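Local structure of 6-aminohexanoate-cyclic-dimer hydrolase (Arthrobacter sp., 3A2Q) at residues L214-S218 and V219-A223; A298-E301 and A302-D305; Q420-A423 and F424-F428. The protein hydrolyses the cyclic dimer of 6-aminohexanoic acid, a by-product of nylon-6 manufacture, to the linear dimer. The protein carries 1 engineered substitution. All blocks are in the same frame, centred on the assembly; numbering follows the deposited sequence.

Overall arrangement
All three contacts belong to the amidase fold, and each shows how a chain changes direction with local bonds: from strand to helix in contact 1, through a 3-10 turn in contact 2, between two helices in contact 3. Contacts 2 and 3 meet directly, Leu303 CD2 lying 3.7 Å from Pro427 CB. Contact 1 stands apart, its centre about 28 Å from that of contact 2 and about 21 Å from that of contact 3. Contacts 1 and 3 lie near the catalytic centre: the Phe215 side chain is about 7 Å from those of Lys72, probably part of the charge relay, and of the engineered Ala174, at the probable acyl-ester position; that of Leu422 is about 4 Å from bound 6-aminohexanoic acid.

Contact 1: L214-S218 and V219-A223; sequences LFARS and VRDIA
Ser218 and Asp221 meet where a strand gives way to a helix, the serine hydroxyl taking the place of a missing helical carbonyl. With chi1 at 69°, OG sits between the backbone N and the carbonyl carbon and faces the first turn, where it accepts a hydrogen bond from Asp221 N (3.2 Å). The carbonyl of Ser218 adds only weak bonds, the straighter of them from Ile222 N at 3.5 Å. OG is also bonded to Asp9 OD2, a carboxylate oxygen that forms a salt bridge with Arg220 NE as well. This is an N-cap, and it closes a tight strand-to-helix turn of the amidase fold: strand 214-216 and helix 219-223 run nearly antiparallel, at 148°, their axes 7.8 Å apart at closest. Ile222 packs into the angle between strand and helix. Its CD1 methyl reaches back to the strand, touching Ala216 CB at 3.6 Å and Leu214 CB at 3.9 Å, while Val185 and Leu187 of the adjoining strand continue the apolar surface. Ala216 CB also packs against Asp221 CB, 3.6 Å away, at the foot of an acid whose oxygens turn to the N-terminal region, OD2 to Ala10 N and OD1 to Thr11 OG1. One water spans the bend, accepting from Arg217 N and donating to Asp221 OD2 at 2.7 Å.

Contact 2: A298-E301 and A302-D305; sequences AYPE and ALGD
This is a local contact round a short 3-10 turn, in the loop that leads from strand 294-297, an outermost strand of the mixed sheet, to helix 308-331. Pro300 and Leu303 carry it. The backbone shows the i to i+3 pattern that defines such a turn: Leu303 N donates to Pro300 O at 2.9 Å, and one residue on Gly304 N donates to Glu301 O, also at 2.9 Å. Both N-H groups approach from above the carbonyl plane, 48° out of it at Pro300 and 52° at Glu301, so neither uses an in-plane lone pair. A third bond, from Asp305 N to Ala302 O, carries the pattern to the end of the turn, and Tyr369 OH bonds to the Ala302 carbonyl too. Tight winding brings side chains three residues apart onto one flank. Pro300 and Leu303 therefore lie alongside each other and point the same way, toward a buried surface to which Leu384 of strand 383-387 contributes under both. Pro300 also rests on Trp376 and Trp377 of helix 356-378, whereas Leu303 also touches Phe428 of helix 427-431. Tyr299 borders the pair more loosely, its ring meeting Leu303 CB obliquely at 4.4 Å while it packs against His265. In Leu303 the first torsion, chi1 -66°, sets CG near the proline, and the extended second torsion then carries the CD1 methyl alongside the ring, 3.7 Å from Pro300 CD.

Contact 3: Q420-A423 and F424-F428; sequences QMLA and FTVPF
Thr425 and Val426 both place a side-chain branch between their own backbone N and carbonyl carbon, and in each case that branch turns back on Leu422 O. In Thr425 it is the hydroxyl (chi1 47°), which puts OG1 close to this oxygen, at 3.1 Å; the same hydroxyl is hydrogen-bonded to Ala172 O. In Val426 it is the CG1 methyl (chi1 74°), 3.4 Å from Leu422 O. Two backbone N-H groups hold the oxygen. Val426 N meets the carbonyl almost head-on at 3.0 Å, a helix-like i to i+4 bond, whereas Thr425 N, at 3.1 Å, sits far above the carbonyl plane and closes an i to i+3 turn. The next carbonyl has no such donor four residues ahead, because that residue is Pro427, and its ring carbon CD lies 3.4 Å from Ala423 O instead. A water bridges the backbone just upstream, donating to Met421 O and accepting from Phe424 N at 2.9 Å. Ile177 of helix 176-182 packs against both Leu422 and Thr425. The arrangement is a tight turn joining helix 416-422 to helix 427-431 beside the substrate pocket: Ala172, the partner of the Thr425 hydroxyl, lines the site of one bound 6-aminohexanoic acid, and the Leu422 side chain lies close to bound ligand.

Contact 1: L214-S218 and V219-A223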
loop_
_atom_site.group_PDB
_atom_site.type_symbol
_atom_site.label_atom_id
_atom_site.label_comp_id
_atom_site.label_asym_id
_atom_site.label_seq_id
_atom_site.Cartn_x
_atom_site.Cartn_y
_atom_site.Cartn_z
ATOM N N LEU A 214 -2.439 -4.916 -0.662
ATOM C CA LEU A 214 -2.356 -5.872 0.439
ATOM C C LEU A 214 -1.023 -5.898 1.170
ATOM O O LEU A 214 0.039 -5.727 0.558
ATOM C CB LEU A 214 -2.640 -7.272 -0.108
ATOM C CG LEU A 214 -3.912 -7.391 -0.950
ATOM C CD1 LEU A 214 -3.884 -8.691 -1.740
ATOM C CD2 LEU A 214 -5.133 -7.311 -0.047
ATOM N N PHE A 215 -1.101 -6.141 2.481
ATOM C CA PHE A 215 0.057 -6.222 3.372
ATOM C C PHE A 215 0.092 -7.594 4.038
ATOM O O PHE A 215 -0.946 -8.105 4.442
ATOM C CB PHE A 215 -0.047 -5.189 4.499
ATOM C CG PHE A 215 0.284 -3.790 4.093
ATOM C CD1 PHE A 215 1.609 -3.403 3.899
ATOM C CD2 PHE A 215 -0.723 -2.846 3.940
ATOM C CE1 PHE A 215 1.926 -2.086 3.559
ATOM C CE2 PHE A 215 -0.420 -1.526 3.601
ATOM C CZ PHE A 215 0.907 -1.147 3.411
ATOM N N ALA A 216 1.289 -8.160 4.172
ATOM C CA ALA A 216 1.495 -9.454 4.825
ATOM C C ALA A 216 2.989 -9.658 5.094
ATOM O O ALA A 216 3.818 -8.841 4.696
ATOM C CB ALA A 216 0.957 -10.590 3.949
ATOM N N ARG A 217 3.337 -10.745 5.778
ATOM C CA ARG A 217 4.739 -11.025 6.052
ATOM C C ARG A 217 5.246 -12.233 5.258
ATOM O O ARG A 217 6.417 -12.602 5.349
ATOM C CB ARG A 217 4.971 -11.232 7.556
ATOM C CG ARG A 217 4.778 -9.964 8.390
ATOM C CD ARG A 217 5.343 -10.139 9.793
ATOM N NE ARG A 217 4.702 -11.247 10.492
ATOM C CZ ARG A 217 3.526 -11.173 11.108
ATOM N NH1 ARG A 217 2.844 -10.036 11.130
ATOM N NH2 ARG A 217 3.022 -12.252 11.684
ATOM N N SER A 218 4.363 -12.848 4.476
ATOM C CA SER A 218 4.760 -13.989 3.656
ATOM C C SER A 218 4.136 -13.865 2.272
ATOM O O SER A 218 3.078 -13.257 2.109
ATOM C CB SER A 218 4.317 -15.310 4.293
ATOM O OG SER A 218 2.908 -15.448 4.259
ATOM N N VAL A 219 4.785 -14.455 1.277
ATOM C CA VAL A 219 4.268 -14.387 -0.080
ATOM C C VAL A 219 3.001 -15.232 -0.225
ATOM O O VAL A 219 2.101 -14.888 -0.997
ATOM C CB VAL A 219 5.333 -14.842 -1.102
ATOM C CG1 VAL A 219 4.766 -14.784 -2.518
ATOM C CG2 VAL A 219 6.561 -13.940 -0.998
ATOM N N ARG A 220 2.907 -16.322 0.533
ATOM C CA ARG A 220 1.725 -17.164 0.425
ATOM C C ARG A 220 0.494 -16.442 0.962
ATOM O O ARG A 220 -0.615 -16.641 0.466
ATOM C CB ARG A 220 1.937 -18.501 1.145
ATOM C CG ARG A 220 2.034 -18.431 2.658
ATOM C CD ARG A 220 2.258 -19.828 3.228
ATOM N NE ARG A 220 2.197 -19.858 4.685
ATOM C CZ ARG A 220 2.298 -20.968 5.413
ATOM N NH1 ARG A 220 2.468 -22.141 4.816
ATOM N NH2 ARG A 220 2.217 -20.908 6.736
ATOM N N ASP A 221 0.688 -15.594 1.969
ATOM C CA ASP A 221 -0.422 -14.834 2.536
ATOM C C ASP A 221 -0.984 -13.868 1.489
ATOM O O ASP A 221 -2.192 -13.667 1.409
ATOM C CB ASP A 221 0.038 -14.040 3.759
ATOM C CG ASP A 221 -0.174 -14.790 5.065
ATOM O OD1 ASP A 221 -0.496 -15.997 5.032
ATOM O OD2 ASP A 221 -0.009 -14.166 6.134
ATOM N N ILE A 222 -0.103 -13.267 0.694
ATOM C CA ILE A 222 -0.537 -12.336 -0.346
ATOM C C ILE A 222 -1.341 -13.090 -1.401
ATOM O O ILE A 222 -2.407 -12.645 -1.821
ATOM C CB ILE A 222 0.676 -11.633 -1.013
ATOM C CG1 ILE A 222 1.370 -10.722 0.007
ATOM C CG2 ILE A 222 0.224 -10.817 -2.220
ATOM C CD1 ILE A 222 0.499 -9.576 0.504
ATOM N N ALA A 223 -0.830 -14.239 -1.822
ATOM C CA ALA A 223 -1.518 -15.047 -2.823
ATOM C C ALA A 223 -2.921 -15.426 -2.346
ATOM O O ALA A 223 -3.887 -15.331 -3.099
ATOM C CB ALA A 223 -0.709 -16.298 -3.128
HETATM O O HOH W 1 1.645 -12.460 7.318
#

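Contact 2: A298-E301 and A302-D305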
loop_
_atom_site.group_PDB
_atom_site.type_symbol
_atom_site.label_atom_id
_atom_site.label_comp_id
_atom_site.label_asym_id
_atom_site.label_seq_id
_atom_site.Cartn_x
_atom_site.Cartn_y
_atom_site.Cartn_z
ATOM N N ALA A 298 19.136 -3.585 -17.128
ATOM C CA ALA A 298 18.261 -3.010 -18.133
ATOM C C ALA A 298 16.987 -2.517 -17.475
ATOM O O ALA A 298 16.610 -2.983 -16.402
ATOM C CB ALA A 298 17.931 -4.051 -19.190
ATOM N N TYR A 299 16.317 -1.584 -18.132
ATOM C CA TYR A 299 15.095 -1.024 -17.588
ATOM C C TYR A 299 14.336 -0.269 -18.669
ATOM O O TYR A 299 14.908 0.117 -19.688
ATOM C CB TYR A 299 15.452 -0.081 -16.439
ATOM C CG TYR A 299 16.298 1.099 -16.871
ATOM C CD1 TYR A 299 15.708 2.301 -17.270
ATOM C CD2 TYR A 299 17.692 1.017 -16.874
ATOM C CE1 TYR A 299 16.484 3.393 -17.654
ATOM C CE2 TYR A 299 18.475 2.101 -17.257
ATOM C CZ TYR A 299 17.867 3.284 -17.643
ATOM O OH TYR A 299 18.647 4.361 -18.003
ATOM N N PRO A 300 13.027 -0.061 -18.466
ATOM C CA PRO A 300 12.213 0.663 -19.452
ATOM C C PRO A 300 12.747 2.084 -19.593
ATOM O O PRO A 300 12.859 2.802 -18.602
ATOM C CB PRO A 300 10.807 0.634 -18.839
ATOM C CG PRO A 300 10.829 -0.578 -17.937
ATOM C CD PRO A 300 12.209 -0.534 -17.333
ATOM N N GLU A 301 13.073 2.503 -20.811
ATOM C CA GLU A 301 13.611 3.849 -20.979
ATOM C C GLU A 301 12.632 4.908 -20.514
ATOM O O GLU A 301 13.034 6.020 -20.176
ATOM C CB GLU A 301 14.019 4.112 -22.432
ATOM C CG GLU A 301 12.921 4.001 -23.459
ATOM C CD GLU A 301 13.413 4.370 -24.849
ATOM O OE1 GLU A 301 14.469 3.841 -25.267
ATOM O OE2 GLU A 301 12.748 5.187 -25.520
ATOM N N ALA A 302 11.349 4.557 -20.486
ATOM C CA ALA A 302 10.319 5.491 -20.042
ATOM C C ALA A 302 10.576 5.923 -18.605
ATOM O O ALA A 302 10.164 7.006 -18.194
ATOM C CB ALA A 302 8.945 4.849 -20.151
ATOM N N LEU A 303 11.255 5.077 -17.836
ATOM C CA LEU A 303 11.543 5.412 -16.446
ATOM C C LEU A 303 12.496 6.597 -16.324
ATOM O O LEU A 303 12.633 7.179 -15.246
ATOM C CB LEU A 303 12.104 4.189 -15.698
ATOM C CG LEU A 303 11.119 3.019 -15.521
ATOM C CD1 LEU A 303 11.719 1.970 -14.599
ATOM C CD2 LEU A 303 9.808 3.524 -14.941
ATOM N N GLY A 304 13.142 6.964 -17.429
ATOM C CA GLY A 304 14.058 8.091 -17.405
ATOM C C GLY A 304 13.318 9.409 -17.521
ATOM O O GLY A 304 13.917 10.486 -17.490
ATOM N N ASP A 305 11.998 9.321 -17.638
ATOM C CA ASP A 305 11.155 10.500 -17.783
ATOM C C ASP A 305 10.075 10.530 -16.706
ATOM O O ASP A 305 9.414 9.521 -16.440
ATOM C CB ASP A 305 10.531 10.490 -19.190
ATOM C CG ASP A 305 9.487 11.573 -19.391
ATOM O OD1 ASP A 305 9.748 12.745 -19.047
ATOM O OD2 ASP A 305 8.400 11.249 -19.915
#

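Contact 3: Q420-A423 and F424-F428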
loop_
_atom_site.group_PDB
_atom_site.type_symbol
_atom_site.label_atom_id
_atom_site.label_comp_id
_atom_site.label_asym_id
_atom_site.label_seq_id
_atom_site.Cartn_x
_atom_site.Cartn_y
_atom_site.Cartn_z
ATOM N N GLN A 420 11.578 11.476 -3.349
ATOM C CA GLN A 420 12.440 10.298 -3.306
ATOM C C GLN A 420 11.789 9.052 -2.708
ATOM O O GLN A 420 12.267 7.939 -2.924
ATOM C CB GLN A 420 13.746 10.603 -2.570
ATOM C CG GLN A 420 14.688 11.486 -3.369
ATOM C CD GLN A 420 16.137 11.360 -2.912
ATOM O OE1 GLN A 420 16.725 12.309 -2.389
ATOM N NE2 GLN A 420 16.720 10.178 -3.112
ATOM N N MET A 421 10.706 9.230 -1.964
ATOM C CA MET A 421 10.013 8.089 -1.383
ATOM C C MET A 421 9.172 7.377 -2.447
ATOM O O MET A 421 9.045 6.155 -2.430
ATOM C CB MET A 421 9.079 8.540 -0.259
ATOM C CG MET A 421 9.754 9.203 0.927
ATOM S SD MET A 421 10.865 8.103 1.787
ATOM C CE MET A 421 9.693 7.069 2.674
ATOM N N LEU A 422 8.609 8.145 -3.378
ATOM C CA LEU A 422 7.729 7.572 -4.398
ATOM C C LEU A 422 8.193 7.561 -5.857
ATOM O O LEU A 422 7.461 7.089 -6.727
ATOM C CB LEU A 422 6.355 8.261 -4.312
ATOM C CG LEU A 422 6.313 9.795 -4.387
ATOM C CD1 LEU A 422 6.667 10.263 -5.791
ATOM C CD2 LEU A 422 4.915 10.299 -4.016
ATOM N N ALA A 423 9.398 8.053 -6.133
ATOM C CA ALA A 423 9.884 8.100 -7.514
ATOM C C ALA A 423 9.949 6.746 -8.225
ATOM O O ALA A 423 9.709 6.672 -9.430
ATOM C CB ALA A 423 11.249 8.786 -7.568
ATOM N N PHE A 424 10.277 5.683 -7.495
ATOM C CA PHE A 424 10.364 4.349 -8.097
ATOM C C PHE A 424 9.067 3.530 -7.993
ATOM O O PHE A 424 9.003 2.398 -8.482
ATOM C CB PHE A 424 11.506 3.553 -7.459
ATOM C CG PHE A 424 12.877 3.903 -7.985
ATOM C CD1 PHE A 424 13.102 5.090 -8.682
ATOM C CD2 PHE A 424 13.955 3.058 -7.743
ATOM C CE1 PHE A 424 14.380 5.429 -9.127
ATOM C CE2 PHE A 424 15.237 3.388 -8.184
ATOM C CZ PHE A 424 15.449 4.577 -8.878
ATOM N N THR A 425 8.033 4.085 -7.364
ATOM C CA THR A 425 6.776 3.351 -7.247
ATOM C C THR A 425 5.666 3.941 -8.116
ATOM O O THR A 425 4.873 3.209 -8.710
ATOM C CB THR A 425 6.269 3.296 -5.782
ATOM O OG1 THR A 425 6.352 4.599 -5.194
ATOM C CG2 THR A 425 7.088 2.305 -4.957
ATOM N N VAL A 426 5.621 5.265 -8.211
ATOM C CA VAL A 426 4.566 5.923 -8.976
ATOM C C VAL A 426 4.452 5.562 -10.467
ATOM O O VAL A 426 3.348 5.548 -11.014
ATOM C CB VAL A 426 4.645 7.470 -8.801
ATOM C CG1 VAL A 426 5.804 8.038 -9.577
ATOM C CG2 VAL A 426 3.338 8.105 -9.229
ATOM N N PRO A 427 5.573 5.246 -11.143
ATOM C CA PRO A 427 5.415 4.907 -12.562
ATOM C C PRO A 427 4.469 3.727 -12.794
ATOM O O PRO A 427 3.793 3.656 -13.816
ATOM C CB PRO A 427 6.842 4.577 -13.005
ATOM C CG PRO A 427 7.698 5.335 -12.056
ATOM C CD PRO A 427 6.987 5.158 -10.740
ATOM N N PHE A 428 4.416 2.805 -11.839
ATOM C CA PHE A 428 3.579 1.624 -11.987
ATOM C C PHE A 428 2.127 1.818 -11.591
ATOM O O PHE A 428 1.286 0.963 -11.869
ATOM C CB PHE A 428 4.264 0.468 -11.264
ATOM C CG PHE A 428 5.692 0.317 -11.688
ATOM C CD1 PHE A 428 5.992 -0.049 -13.002
ATOM C CD2 PHE A 428 6.728 0.728 -10.856
ATOM C CE1 PHE A 428 7.296 0.011 -13.485
ATOM C CE2 PHE A 428 8.039 0.792 -11.331
ATOM C CZ PHE A 428 8.323 0.435 -12.650
HETATM O O HOH W 2 10.068 4.892 -4.706
#